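Local atomic coordinates of NAD-dependent aldehyde dehydrogenase (Sinorhizobium meliloti, PDB entry 3U4J), a protein that probably oxidises aldehydes to the corresponding acids with NAD or NADP as electron acceptor, working as a tetramer that also carries bound calcium. Residues A[275-280]-A[290-295]; A[300-305]-A[344-349]; A[310-315]-A[410-415]; A[354-359]-A[382-387]; A[430-435]-A[447-452]. All coordinates share one frame; numbering follows the deposited sequence.

Interactions 1, 3, 4 and 5 all reach one mixed sheet, in which strand 275-279 lies between strands 307-313 and 431-435. Interaction 1 therefore touches both neighbours: Gln277 O is 2.8 Å from Leu311 N of interaction 3, and Gln277 OE1 is 2.7 Å from Trp435 NE1 of interaction 5; each pair of centres is about 12 Å apart. Strand 407-413, next to 307-313, also pairs with strand 383-390 of interaction 4. Interaction 2 joins loops: Met346 N is 2.9 Å from Leu382 O of interaction 4, and Cys304 packs on Leu430 of interaction 5. Its Ala345 side chain lies about 11 Å from that of Leu17, a calcium ligand.

Interaction 1: A[275-280]-A[290-295]; sequences GPQIVF and DGIAYG
Gln277 and Ile292 carry a buried strand-to-helix contact inside a beta-alpha-beta unit, in which strand 275-279 leads into helix 285-297 and on to the parallel neighbouring strand 307-313. The geometry is that of a crossover helix laid over its own sheet: the two short axes run antiparallel at 173° and approach to 10.1 Å.

The Gln277 chain is extended beyond CG and reaches across that gap. Its NE2 donates to Gly291 O at 3.0 Å, in a fairly straight bond (164°) that lies almost in the plane of the donor amide but meets the carbonyl from above its plane. Gly295 N, in the ordinary helical pattern, reaches Gly291 O from the opposite face, giving this oxygen two donors. A water that accepts from Gln277 NE2 at 2.7 Å and donates to Ile292 O at 2.8 Å makes a second link to the helix. The other end of the amide is occupied too, since Gln277 OE1 takes the indole N-H of Trp435, which should hold the amide's rotation from both ends.

Glycine at 295 leaves space for this amide, because a CB there would collide with Gln277 NE2. Beside the polar link, Ile292 slides past the glutamine in the opposite direction, and its CD1 settles 3.5 Å from Gln277 CB and 3.8 Å from Val279 CG2.

Interaction 2: A[300-305]-A[344-349]; sequences AGQCCI and GAMISE
Ala300 starts the contact by pressing its methyl group on the selenomethionine Met346: Ala300 CB lies 3.4 Å from Met346 CE, closer than usual for two carbons. The selenomethionine begins by pointing away from the other segment, and bends at chi2 (-67°) and chi3 (88°) fold its methyl back to Ala300. Gln302 comes next, at the centre of an inverse gamma turn that is marked by a weak bond from Cys303 N to Gly301 O at 3.0 Å. Its chain extends beyond CG across that same methyl, with Gln302 CD 3.9 Å from Met346 CE, and its amide end arrives beside the backbone of Ala345 and Ile347. Replacing it with a leucine would probably leave that stretch of backbone without a polar neighbour on this side.

Beyond it, the loop carries Cys303 and Cys304; its sequence is consistent with the loop that holds the nucleophilic cysteine in aldehyde dehydrogenases. Asn172 holds the carbonyl of Gln302, while Ser348 caps helix 349-364 at the far end of the other segment. With all the touching residues buried, the chemistry implies a loop packed through one tight methyl contact and an amide lying against a neighbouring backbone.

Interaction 3: A[310-315]-A[410-415]; sequences LLVQEG and TLTFKT
Leu310 and Thr410 begin a register of four parallel bridges, ending at Gln313 and Phe413, between adjacent strands of the sheet; the short strand axes come within 4.5 Å and diverge by 33°.

Backbone donors and acceptors mesh in turn. Leu411 N gives to Leu310 O at 2.8 Å, and Val312 N gives to Leu411 O at 2.9 Å. Phe413 N then gives to Val312 O at 3.0 Å, and Glu314 N closes the series on Phe413 O at 3.0 Å. The alternate groups face outward: Leu311 is bonded through its backbone to Gln277 and Val279 of strand 275-279, which occupies the other flank.

Two threonine hydroxyls have partners outside the pair: Thr410 OG1 with Phe389 O and Thr415 OG1 with Glu418 N, the latter capping helix 416-424. On the face of Leu311 and Leu411, the Phe413 ring swings over the neighbouring strand (chi1 68°). Gln313 CA sits over one of its faces toward the rim, and Leu311 O lies at its edge, 3.3 Å from Phe413 CE2.

Where the strands end, Lys414 bends to bring NZ 3.1 Å from Glu314 OE1 on the syn side of the carboxylate, with a weak second bond to Glu314 OE2. The chemistry implies a sheet joint held by regular backbone bonds and buried apolar groups, with the salt bridge added at its exposed end, where solvent would probably weaken it.

Interaction 4: A[354-359]-A[382-387]; sequences KVHSYV and LYYAPT
Tyr384 and His356 join a face of the sheet to the helix packed on it: helix 349-364 lies against strand 383-390, part of the larger mixed sheet that also contains strand 407-413. The tyrosine, followed outward, accounts for most of the contact.

Its CB starts toward the helix, and with CG anti to the backbone N (chi1 -157°) the ring is carried on towards Val355, His356 and Val359. Val355 CG1 lies over the centre of one face, 4.1 Å from the ring centroid and only 6° off its normal, a CH-pi contact. Farther out, Tyr384 CE1 meets His356 CB at 3.8 Å, while Tyr384 CE2, across the ring, has Val359 CG2 at 4.2 Å. At the tip, Tyr384 OH and His356 ND1 form a hydrogen bond of 2.8 Å in which either may be the donor. The two rings meet rim to rim with planes 52° apart, and ND1 lies in the tyrosine plane at its edge, so the pair is joined by the polar bond and not by stacking. Val359 CG2, 3.5 Å from Tyr384 OH, flanks the hydroxyl with hydrocarbon. A phenylalanine here lacks the hydroxyl and would probably leave His356 ND1 without its mate in this contact and its imidazole freer to turn.

Val407 of strand 407-413 packs on Val355, Val359 and Thr387, backing the same apolar layer. There Val359 and Thr387 reach for each other tip to tip, CG2 to CG2 at 4.1 Å, while Thr387 OG1 turns back to donate to Ala385 O at 2.7 Å.

Interaction 5: A[430-435]-A[447-452]; sequences LSASVW and RRIRAG
Leu430 and Ala451 bring the two backbones closest, with their CA atoms 5.0 Å apart, and from there the strand and the returning chain spread at 132° between their end-to-end directions. Ile449 is the first residue to leave helical geometry after helix 439-448, and an inverse gamma turn centred on Arg450 follows, with a weak bond from Ala451 N to Ile449 O at 3.1 Å.

The turn presents Ile449 and Ala451 to the strand and sends Arg450 away. Both branches of Ile449 are used. Its CG2 lies anti to the backbone N (CG1 beside it, chi1 -68°) and touches Ala432 CB at 3.7 Å, while the CG1 arm, extended at chi2, carries CD1 to within 4.0 Å of Val434 CG2. Ala451 CB lies against the strand backbone, 3.8 Å from Ser431 C, and 4.2 Å from Ala432 CB. These are small, mostly apolar contacts, all buried, between the strand and the chain just after helix 439-448.

Polar groups of the turn are taken up outside: Asn424 accepts from Arg450 N, Lys492 of a second subunit bonds Ile449 O, and Arg450 forms a salt bridge with Asp75 of that subunit. Ile449 also packs on Ile278 of the adjoining strand. The arrangement is that of a beta-alpha-beta crossover, in which the chain leaving helix 439-448 passes over strand 431-435 to enter the parallel strand 453-456.

Interaction 1: A[275-280]-A[290-295]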
# COMPACT_ATOMS: atom_id res chain seq x y z
N GLY A 275 -26.98 -12.59 10.57
CA GLY A 275 -25.66 -13.02 10.97
C GLY A 275 -25.70 -14.14 11.99
O GLY A 275 -26.46 -14.10 12.96
N PRO A 276 -24.87 -15.16 11.78
CA PRO A 276 -24.77 -16.26 12.73
C PRO A 276 -23.63 -16.05 13.73
O PRO A 276 -22.61 -15.47 13.38
CB PRO A 276 -24.46 -17.45 11.82
CG PRO A 276 -23.68 -16.86 10.67
CD PRO A 276 -24.08 -15.40 10.55
N GLN A 277 -23.81 -16.50 14.96
CA GLN A 277 -22.68 -16.77 15.84
C GLN A 277 -22.54 -18.30 15.97
O GLN A 277 -23.51 -18.99 16.31
CB GLN A 277 -22.88 -16.15 17.21
CG GLN A 277 -23.08 -14.64 17.18
CD GLN A 277 -22.58 -13.96 18.44
OE1 GLN A 277 -21.37 -13.96 18.71
NE2 GLN A 277 -23.50 -13.35 19.19
N ILE A 278 -21.33 -18.79 15.74
CA ILE A 278 -21.06 -20.23 15.78
C ILE A 278 -20.26 -20.47 17.03
O ILE A 278 -19.21 -19.85 17.20
CB ILE A 278 -20.21 -20.72 14.57
CG1 ILE A 278 -20.91 -20.45 13.22
CG2 ILE A 278 -19.95 -22.24 14.68
CD1 ILE A 278 -21.16 -18.98 12.91
N VAL A 279 -20.78 -21.34 17.90
CA VAL A 279 -20.16 -21.66 19.16
C VAL A 279 -19.79 -23.14 19.16
O VAL A 279 -20.65 -24.05 19.15
CB VAL A 279 -21.06 -21.34 20.35
CG1 VAL A 279 -20.28 -21.51 21.68
CG2 VAL A 279 -21.57 -19.92 20.24
N PHE A 280 -18.48 -23.36 19.12
CA PHE A 280 -17.92 -24.70 19.14
C PHE A 280 -17.80 -25.19 20.55
O PHE A 280 -17.68 -24.40 21.49
CB PHE A 280 -16.56 -24.73 18.43
CG PHE A 280 -16.69 -24.66 16.96
CD1 PHE A 280 -16.95 -25.80 16.22
CD2 PHE A 280 -16.58 -23.43 16.29
CE1 PHE A 280 -17.08 -25.74 14.83
CE2 PHE A 280 -16.71 -23.35 14.91
CZ PHE A 280 -16.94 -24.51 14.17
N ASP A 290 -22.28 -14.70 27.11
CA ASP A 290 -22.41 -13.25 27.22
C ASP A 290 -22.43 -12.61 25.83
O ASP A 290 -23.23 -11.72 25.55
CB ASP A 290 -21.24 -12.72 28.08
CG ASP A 290 -21.22 -11.22 28.19
OD1 ASP A 290 -20.48 -10.57 27.41
OD2 ASP A 290 -21.95 -10.67 29.06
N GLY A 291 -21.55 -13.09 24.95
CA GLY A 291 -21.47 -12.59 23.58
C GLY A 291 -22.71 -12.92 22.76
O GLY A 291 -23.10 -12.15 21.87
N ILE A 292 -23.34 -14.07 23.03
CA ILE A 292 -24.61 -14.40 22.39
C ILE A 292 -25.71 -13.41 22.81
O ILE A 292 -26.43 -12.88 21.96
CB ILE A 292 -25.05 -15.89 22.64
CG1 ILE A 292 -24.03 -16.90 22.10
CG2 ILE A 292 -26.41 -16.14 22.03
CD1 ILE A 292 -23.70 -16.74 20.59
N ALA A 293 -25.83 -13.19 24.11
CA ALA A 293 -26.78 -12.21 24.66
C ALA A 293 -26.52 -10.83 24.03
O ALA A 293 -27.43 -10.19 23.51
CB ALA A 293 -26.63 -12.14 26.18
N TYR A 294 -25.27 -10.36 24.11
CA TYR A 294 -24.89 -9.08 23.51
C TYR A 294 -25.26 -9.02 22.02
O TYR A 294 -25.82 -8.05 21.55
CB TYR A 294 -23.38 -8.88 23.67
CG TYR A 294 -22.85 -7.51 23.24
CD1 TYR A 294 -23.68 -6.36 23.25
CD2 TYR A 294 -21.52 -7.35 22.86
CE1 TYR A 294 -23.18 -5.10 22.85
CE2 TYR A 294 -21.01 -6.09 22.49
CZ TYR A 294 -21.83 -4.98 22.49
OH TYR A 294 -21.31 -3.75 22.14
N GLY A 295 -24.96 -10.09 21.29
CA GLY A 295 -25.14 -10.11 19.84
C GLY A 295 -26.58 -9.92 19.41
O GLY A 295 -26.84 -9.28 18.39
O HOH W 1 -26.19 -13.56 19.28

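Interaction 2: A[300-305]-A[344-349]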
# COMPACT_ATOMS: atom_id res chain seq x y z
N ALA A 300 -31.55 -3.63 21.07
CA ALA A 300 -32.82 -4.35 21.05
C ALA A 300 -32.95 -5.20 19.78
O ALA A 300 -34.05 -5.44 19.28
CB ALA A 300 -34.02 -3.36 21.25
N GLY A 301 -31.80 -5.67 19.28
CA GLY A 301 -31.73 -6.47 18.06
C GLY A 301 -32.02 -5.72 16.78
O GLY A 301 -32.11 -6.34 15.72
N GLN A 302 -32.19 -4.39 16.87
CA GLN A 302 -32.43 -3.56 15.70
C GLN A 302 -31.04 -3.19 15.15
O GLN A 302 -30.55 -2.06 15.34
CB GLN A 302 -33.22 -2.31 16.08
CG GLN A 302 -34.61 -2.61 16.66
CD GLN A 302 -35.19 -1.43 17.41
OE1 GLN A 302 -34.56 -0.85 18.31
NE2 GLN A 302 -36.39 -1.10 17.08
N CYS A 303 -30.42 -4.14 14.48
CA CYS A 303 -28.97 -4.04 14.19
C CYS A 303 -28.64 -5.00 13.06
O CYS A 303 -28.91 -6.21 13.15
CB CYS A 303 -28.15 -4.38 15.45
SG CYS A 303 -26.38 -4.35 15.14
N CYS A 304 -28.06 -4.45 11.99
CA CYS A 304 -27.72 -5.24 10.81
C CYS A 304 -26.65 -6.32 11.08
O CYS A 304 -26.64 -7.36 10.42
CB CYS A 304 -27.27 -4.30 9.68
SG CYS A 304 -28.69 -3.22 9.19
N ILE A 305 -25.76 -6.05 12.04
CA ILE A 305 -24.71 -7.00 12.45
C ILE A 305 -25.10 -7.82 13.70
O ILE A 305 -24.25 -8.38 14.38
CB ILE A 305 -23.33 -6.30 12.66
CG1 ILE A 305 -23.39 -5.18 13.72
CG2 ILE A 305 -22.83 -5.75 11.31
CD1 ILE A 305 -22.02 -4.68 14.21
N GLY A 344 -33.27 -1.06 25.15
CA GLY A 344 -34.31 -0.03 25.10
C GLY A 344 -35.55 -0.38 24.30
O GLY A 344 -36.04 -1.52 24.35
N ALA A 345 -36.07 0.60 23.56
CA ALA A 345 -37.41 0.50 22.99
C ALA A 345 -37.36 0.05 21.54
O ALA A 345 -36.32 0.20 20.88
CB ALA A 345 -38.13 1.88 23.12
N MSE A 346 -38.48 -0.48 21.05
CA MSE A 346 -38.69 -0.68 19.62
C MSE A 346 -38.89 0.71 18.98
O MSE A 346 -39.51 1.59 19.60
CB MSE A 346 -39.96 -1.52 19.34
CG MSE A 346 -39.95 -2.97 19.80
SE MSE A 346 -38.65 -4.09 18.79
CE MSE A 346 -37.15 -3.72 19.94
N ILE A 347 -38.42 0.89 17.75
CA ILE A 347 -38.45 2.21 17.11
C ILE A 347 -39.88 2.75 16.86
O ILE A 347 -40.12 3.97 16.94
CB ILE A 347 -37.64 2.21 15.79
CG1 ILE A 347 -37.30 3.65 15.37
CG2 ILE A 347 -38.39 1.45 14.67
CD1 ILE A 347 -36.22 4.31 16.21
N SER A 348 -40.83 1.85 16.56
CA SER A 348 -42.18 2.29 16.22
C SER A 348 -43.19 1.19 16.51
O SER A 348 -42.82 0.04 16.74
CB SER A 348 -42.29 2.74 14.76
OG SER A 348 -42.24 1.61 13.89
N GLU A 349 -44.47 1.56 16.54
CA GLU A 349 -45.52 0.56 16.74
C GLU A 349 -45.55 -0.39 15.53
O GLU A 349 -45.68 -1.60 15.70
CB GLU A 349 -46.89 1.23 16.99
CG GLU A 349 -48.10 0.27 16.99
CD GLU A 349 -48.22 -0.58 18.26
OE1 GLU A 349 -48.03 -0.05 19.37
OE2 GLU A 349 -48.53 -1.80 18.15

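Interaction 3: A[310-315]-A[410-415]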
# COMPACT_ATOMS: atom_id res chain seq x y z
N LEU A 310 -28.04 -18.32 16.43
CA LEU A 310 -27.03 -19.05 17.19
C LEU A 310 -26.90 -20.45 16.58
O LEU A 310 -27.89 -21.21 16.51
CB LEU A 310 -27.41 -19.11 18.68
CG LEU A 310 -26.71 -20.14 19.58
CD1 LEU A 310 -25.20 -19.89 19.55
CD2 LEU A 310 -27.23 -20.12 21.03
N LEU A 311 -25.69 -20.80 16.12
CA LEU A 311 -25.40 -22.16 15.63
C LEU A 311 -24.46 -22.75 16.67
O LEU A 311 -23.33 -22.31 16.81
CB LEU A 311 -24.74 -22.14 14.24
CG LEU A 311 -25.44 -21.41 13.09
CD1 LEU A 311 -24.65 -21.51 11.80
CD2 LEU A 311 -26.82 -21.92 12.85
N VAL A 312 -24.96 -23.74 17.42
CA VAL A 312 -24.23 -24.25 18.57
C VAL A 312 -23.93 -25.74 18.40
O VAL A 312 -24.79 -26.51 17.94
CB VAL A 312 -24.95 -23.91 19.91
CG1 VAL A 312 -26.41 -24.44 19.95
CG2 VAL A 312 -24.14 -24.39 21.13
N GLN A 313 -22.69 -26.12 18.71
CA GLN A 313 -22.28 -27.51 18.62
C GLN A 313 -23.04 -28.33 19.66
O GLN A 313 -23.24 -27.88 20.80
CB GLN A 313 -20.76 -27.67 18.76
CG GLN A 313 -20.22 -28.97 18.12
CD GLN A 313 -18.73 -28.92 17.80
OE1 GLN A 313 -18.28 -29.53 16.80
NE2 GLN A 313 -17.95 -28.20 18.61
N GLU A 314 -23.48 -29.50 19.24
CA GLU A 314 -24.39 -30.34 20.01
C GLU A 314 -24.00 -30.52 21.46
O GLU A 314 -24.82 -30.32 22.36
CB GLU A 314 -24.52 -31.72 19.36
CG GLU A 314 -25.49 -31.72 18.24
CD GLU A 314 -25.71 -33.10 17.66
OE1 GLU A 314 -26.60 -33.21 16.81
OE2 GLU A 314 -25.00 -34.07 18.06
N GLY A 315 -22.73 -30.85 21.68
CA GLY A 315 -22.21 -31.14 23.02
C GLY A 315 -22.34 -30.05 24.05
O GLY A 315 -22.38 -30.32 25.25
N THR A 410 -32.06 -20.41 17.50
CA THR A 410 -31.01 -21.38 17.82
C THR A 410 -31.16 -22.65 16.98
O THR A 410 -32.27 -23.23 16.87
CB THR A 410 -31.02 -21.74 19.33
OG1 THR A 410 -31.05 -20.53 20.10
CG2 THR A 410 -29.77 -22.55 19.73
N LEU A 411 -30.05 -23.06 16.37
CA LEU A 411 -29.93 -24.30 15.61
C LEU A 411 -28.64 -25.01 16.09
O LEU A 411 -27.68 -24.34 16.50
CB LEU A 411 -29.82 -24.01 14.11
CG LEU A 411 -30.92 -23.26 13.35
CD1 LEU A 411 -30.77 -21.72 13.42
CD2 LEU A 411 -30.93 -23.73 11.89
N THR A 412 -28.62 -26.34 16.05
CA THR A 412 -27.44 -27.08 16.50
C THR A 412 -26.71 -27.67 15.29
O THR A 412 -27.29 -27.81 14.21
CB THR A 412 -27.80 -28.27 17.49
OG1 THR A 412 -28.67 -29.19 16.83
CG2 THR A 412 -28.49 -27.76 18.75
N PHE A 413 -25.44 -28.01 15.47
CA PHE A 413 -24.68 -28.67 14.42
C PHE A 413 -23.72 -29.64 15.09
O PHE A 413 -23.44 -29.53 16.28
CB PHE A 413 -23.90 -27.65 13.57
CG PHE A 413 -22.78 -26.97 14.31
CD1 PHE A 413 -21.51 -27.52 14.33
CD2 PHE A 413 -23.00 -25.78 15.00
CE1 PHE A 413 -20.46 -26.91 15.01
CE2 PHE A 413 -21.96 -25.15 15.69
CZ PHE A 413 -20.69 -25.72 15.71
N LYS A 414 -23.21 -30.59 14.32
CA LYS A 414 -22.22 -31.54 14.83
C LYS A 414 -20.79 -31.21 14.41
O LYS A 414 -19.88 -31.33 15.22
CB LYS A 414 -22.61 -32.96 14.44
CG LYS A 414 -21.92 -34.08 15.25
CD LYS A 414 -22.94 -35.18 15.68
CE LYS A 414 -24.00 -35.45 14.58
NZ LYS A 414 -25.41 -35.52 15.12
N THR A 415 -20.59 -30.79 13.15
CA THR A 415 -19.20 -30.60 12.64
C THR A 415 -18.93 -29.19 12.14
O THR A 415 -19.84 -28.48 11.76
CB THR A 415 -18.89 -31.56 11.47
OG1 THR A 415 -19.68 -31.17 10.34
CG2 THR A 415 -19.21 -33.02 11.84

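Interaction 4: A[354-359]-A[382-387]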
# COMPACT_ATOMS: atom_id res chain seq x y z
N LYS A 354 -44.40 -5.90 13.45
CA LYS A 354 -43.65 -6.76 12.54
C LYS A 354 -42.78 -7.77 13.31
O LYS A 354 -42.81 -8.97 13.00
CB LYS A 354 -42.80 -5.93 11.58
CG LYS A 354 -42.27 -6.71 10.39
CD LYS A 354 -41.44 -5.79 9.50
CE LYS A 354 -41.25 -6.37 8.10
NZ LYS A 354 -40.21 -5.61 7.35
N VAL A 355 -42.05 -7.30 14.32
CA VAL A 355 -41.28 -8.20 15.19
C VAL A 355 -42.19 -9.29 15.80
O VAL A 355 -41.85 -10.47 15.78
CB VAL A 355 -40.49 -7.47 16.29
CG1 VAL A 355 -39.89 -8.48 17.30
CG2 VAL A 355 -39.38 -6.56 15.67
N HIS A 356 -43.34 -8.88 16.34
CA HIS A 356 -44.29 -9.85 16.92
C HIS A 356 -44.83 -10.83 15.86
O HIS A 356 -45.00 -12.01 16.13
CB HIS A 356 -45.45 -9.17 17.67
CG HIS A 356 -46.24 -10.13 18.51
ND1 HIS A 356 -45.67 -10.84 19.54
CD2 HIS A 356 -47.53 -10.53 18.43
CE1 HIS A 356 -46.58 -11.62 20.09
NE2 HIS A 356 -47.72 -11.47 19.43
N SER A 357 -45.09 -10.32 14.65
CA SER A 357 -45.49 -11.16 13.53
C SER A 357 -44.48 -12.29 13.24
O SER A 357 -44.86 -13.42 12.94
CB SER A 357 -45.66 -10.31 12.28
OG SER A 357 -46.23 -11.08 11.25
N TYR A 358 -43.19 -11.97 13.28
CA TYR A 358 -42.19 -13.00 13.10
C TYR A 358 -42.17 -14.03 14.25
O TYR A 358 -42.02 -15.24 14.01
CB TYR A 358 -40.80 -12.35 12.91
CG TYR A 358 -40.54 -11.94 11.48
CD1 TYR A 358 -40.48 -12.90 10.46
CD2 TYR A 358 -40.34 -10.59 11.13
CE1 TYR A 358 -40.24 -12.53 9.14
CE2 TYR A 358 -40.07 -10.22 9.80
CZ TYR A 358 -40.04 -11.21 8.81
OH TYR A 358 -39.77 -10.89 7.50
N VAL A 359 -42.31 -13.56 15.48
CA VAL A 359 -42.38 -14.47 16.64
C VAL A 359 -43.61 -15.37 16.50
O VAL A 359 -43.52 -16.58 16.72
CB VAL A 359 -42.39 -13.71 17.99
CG1 VAL A 359 -42.81 -14.63 19.13
CG2 VAL A 359 -40.99 -13.14 18.29
N LEU A 382 -42.95 1.55 23.80
CA LEU A 382 -42.78 0.43 22.87
C LEU A 382 -41.64 -0.48 23.32
O LEU A 382 -40.45 -0.15 23.16
CB LEU A 382 -42.56 0.94 21.45
CG LEU A 382 -43.57 1.96 20.91
CD1 LEU A 382 -43.06 2.74 19.69
CD2 LEU A 382 -44.91 1.29 20.61
N TYR A 383 -41.99 -1.61 23.93
CA TYR A 383 -40.97 -2.53 24.42
C TYR A 383 -41.32 -3.96 24.05
O TYR A 383 -42.48 -4.39 24.21
CB TYR A 383 -40.83 -2.41 25.93
CG TYR A 383 -40.44 -1.01 26.38
CD1 TYR A 383 -39.12 -0.59 26.31
CD2 TYR A 383 -41.41 -0.13 26.89
CE1 TYR A 383 -38.76 0.71 26.74
CE2 TYR A 383 -41.07 1.15 27.32
CZ TYR A 383 -39.73 1.56 27.24
OH TYR A 383 -39.37 2.81 27.66
N TYR A 384 -40.32 -4.71 23.59
CA TYR A 384 -40.50 -6.11 23.25
C TYR A 384 -39.59 -6.95 24.14
O TYR A 384 -38.43 -6.61 24.34
CB TYR A 384 -40.26 -6.36 21.75
CG TYR A 384 -40.97 -7.62 21.30
CD1 TYR A 384 -42.29 -7.56 20.84
CD2 TYR A 384 -40.37 -8.87 21.43
CE1 TYR A 384 -42.99 -8.73 20.48
CE2 TYR A 384 -41.05 -10.03 21.07
CZ TYR A 384 -42.36 -9.95 20.60
OH TYR A 384 -43.02 -11.09 20.25
N ALA A 385 -40.12 -8.04 24.70
CA ALA A 385 -39.35 -8.85 25.63
C ALA A 385 -38.17 -9.56 24.94
O ALA A 385 -38.29 -9.97 23.81
CB ALA A 385 -40.25 -9.87 26.29
N PRO A 386 -37.03 -9.70 25.64
CA PRO A 386 -35.98 -10.56 25.12
C PRO A 386 -36.54 -11.95 24.80
O PRO A 386 -37.21 -12.58 25.66
CB PRO A 386 -34.99 -10.64 26.28
CG PRO A 386 -35.13 -9.34 26.95
CD PRO A 386 -36.61 -9.03 26.88
N THR A 387 -36.25 -12.42 23.60
CA THR A 387 -36.89 -13.61 23.06
C THR A 387 -35.88 -14.61 22.51
O THR A 387 -34.96 -14.23 21.78
CB THR A 387 -37.91 -13.22 21.96
OG1 THR A 387 -38.89 -12.31 22.51
CG2 THR A 387 -38.62 -14.47 21.35

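Interaction 5: A[430-435]-A[447-452]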
# COMPACT_ATOMS: atom_id res chain seq x y z
N LEU A 430 -23.53 -10.19 5.82
CA LEU A 430 -22.99 -9.00 6.47
C LEU A 430 -21.98 -9.35 7.56
O LEU A 430 -20.82 -8.92 7.49
CB LEU A 430 -24.09 -8.07 7.02
CG LEU A 430 -23.55 -6.70 7.50
CD1 LEU A 430 -22.72 -5.98 6.41
CD2 LEU A 430 -24.70 -5.77 7.97
N SER A 431 -22.42 -10.12 8.56
CA SER A 431 -21.55 -10.41 9.68
C SER A 431 -21.58 -11.88 10.12
O SER A 431 -22.46 -12.63 9.72
CB SER A 431 -21.93 -9.51 10.86
OG SER A 431 -23.13 -9.96 11.47
N ALA A 432 -20.62 -12.26 10.96
CA ALA A 432 -20.58 -13.60 11.54
C ALA A 432 -19.55 -13.60 12.65
O ALA A 432 -18.57 -12.88 12.57
CB ALA A 432 -20.20 -14.64 10.47
N SER A 433 -19.80 -14.40 13.69
CA SER A 433 -18.82 -14.63 14.73
C SER A 433 -18.57 -16.11 14.89
O SER A 433 -19.50 -16.90 14.79
CB SER A 433 -19.35 -14.16 16.08
OG SER A 433 -19.41 -12.75 16.15
N VAL A 434 -17.32 -16.47 15.19
CA VAL A 434 -16.93 -17.84 15.55
C VAL A 434 -16.33 -17.80 16.96
O VAL A 434 -15.44 -16.98 17.26
CB VAL A 434 -15.93 -18.45 14.54
CG1 VAL A 434 -15.45 -19.83 15.02
CG2 VAL A 434 -16.59 -18.58 13.18
N TRP A 435 -16.87 -18.65 17.84
CA TRP A 435 -16.33 -18.84 19.19
C TRP A 435 -15.67 -20.22 19.33
O TRP A 435 -16.34 -21.24 19.20
CB TRP A 435 -17.43 -18.66 20.24
CG TRP A 435 -18.09 -17.27 20.25
CD1 TRP A 435 -19.02 -16.81 19.39
CD2 TRP A 435 -17.82 -16.19 21.17
NE1 TRP A 435 -19.38 -15.50 19.72
CE2 TRP A 435 -18.65 -15.11 20.81
CE3 TRP A 435 -16.97 -16.06 22.28
CZ2 TRP A 435 -18.65 -13.89 21.50
CZ3 TRP A 435 -16.98 -14.85 22.98
CH2 TRP A 435 -17.81 -13.78 22.58
N ARG A 447 -12.52 -18.04 7.61
CA ARG A 447 -12.14 -17.95 6.20
C ARG A 447 -13.18 -18.53 5.25
O ARG A 447 -13.24 -18.12 4.08
CB ARG A 447 -10.81 -18.66 5.93
CG ARG A 447 -9.63 -17.94 6.54
CD ARG A 447 -8.37 -18.80 6.45
NE ARG A 447 -7.61 -18.55 5.23
CZ ARG A 447 -6.79 -19.43 4.66
NH1 ARG A 447 -6.64 -20.65 5.17
NH2 ARG A 447 -6.12 -19.11 3.56
N ARG A 448 -13.98 -19.47 5.73
CA ARG A 448 -14.98 -20.13 4.88
C ARG A 448 -16.37 -19.50 4.93
O ARG A 448 -17.21 -19.81 4.10
CB ARG A 448 -15.05 -21.63 5.20
CG ARG A 448 -13.84 -22.37 4.65
CD ARG A 448 -13.55 -23.69 5.34
NE ARG A 448 -12.22 -24.16 4.93
CZ ARG A 448 -11.74 -25.38 5.22
NH1 ARG A 448 -12.47 -26.25 5.94
NH2 ARG A 448 -10.54 -25.74 4.80
N ILE A 449 -16.62 -18.62 5.90
CA ILE A 449 -17.95 -17.98 6.00
C ILE A 449 -17.99 -16.76 5.07
O ILE A 449 -17.07 -15.94 5.10
CB ILE A 449 -18.31 -17.63 7.45
CG1 ILE A 449 -18.51 -18.93 8.25
CG2 ILE A 449 -19.57 -16.75 7.52
CD1 ILE A 449 -18.61 -18.74 9.77
N ARG A 450 -19.02 -16.67 4.23
CA ARG A 450 -19.13 -15.59 3.25
C ARG A 450 -19.80 -14.35 3.82
O ARG A 450 -20.96 -14.06 3.56
CB ARG A 450 -19.84 -16.10 1.98
CG ARG A 450 -19.00 -17.17 1.29
CD ARG A 450 -19.83 -17.94 0.30
NE ARG A 450 -19.02 -18.92 -0.44
CZ ARG A 450 -19.46 -19.57 -1.52
NH1 ARG A 450 -20.69 -19.32 -1.98
NH2 ARG A 450 -18.67 -20.44 -2.15
N ALA A 451 -19.05 -13.62 4.65
CA ALA A 451 -19.54 -12.42 5.31
C ALA A 451 -18.38 -11.43 5.43
O ALA A 451 -17.24 -11.85 5.61
CB ALA A 451 -20.10 -12.74 6.68
N GLY A 452 -18.68 -10.14 5.31
CA GLY A 452 -17.64 -9.09 5.28
C GLY A 452 -17.14 -8.60 6.62
O GLY A 452 -16.01 -8.11 6.71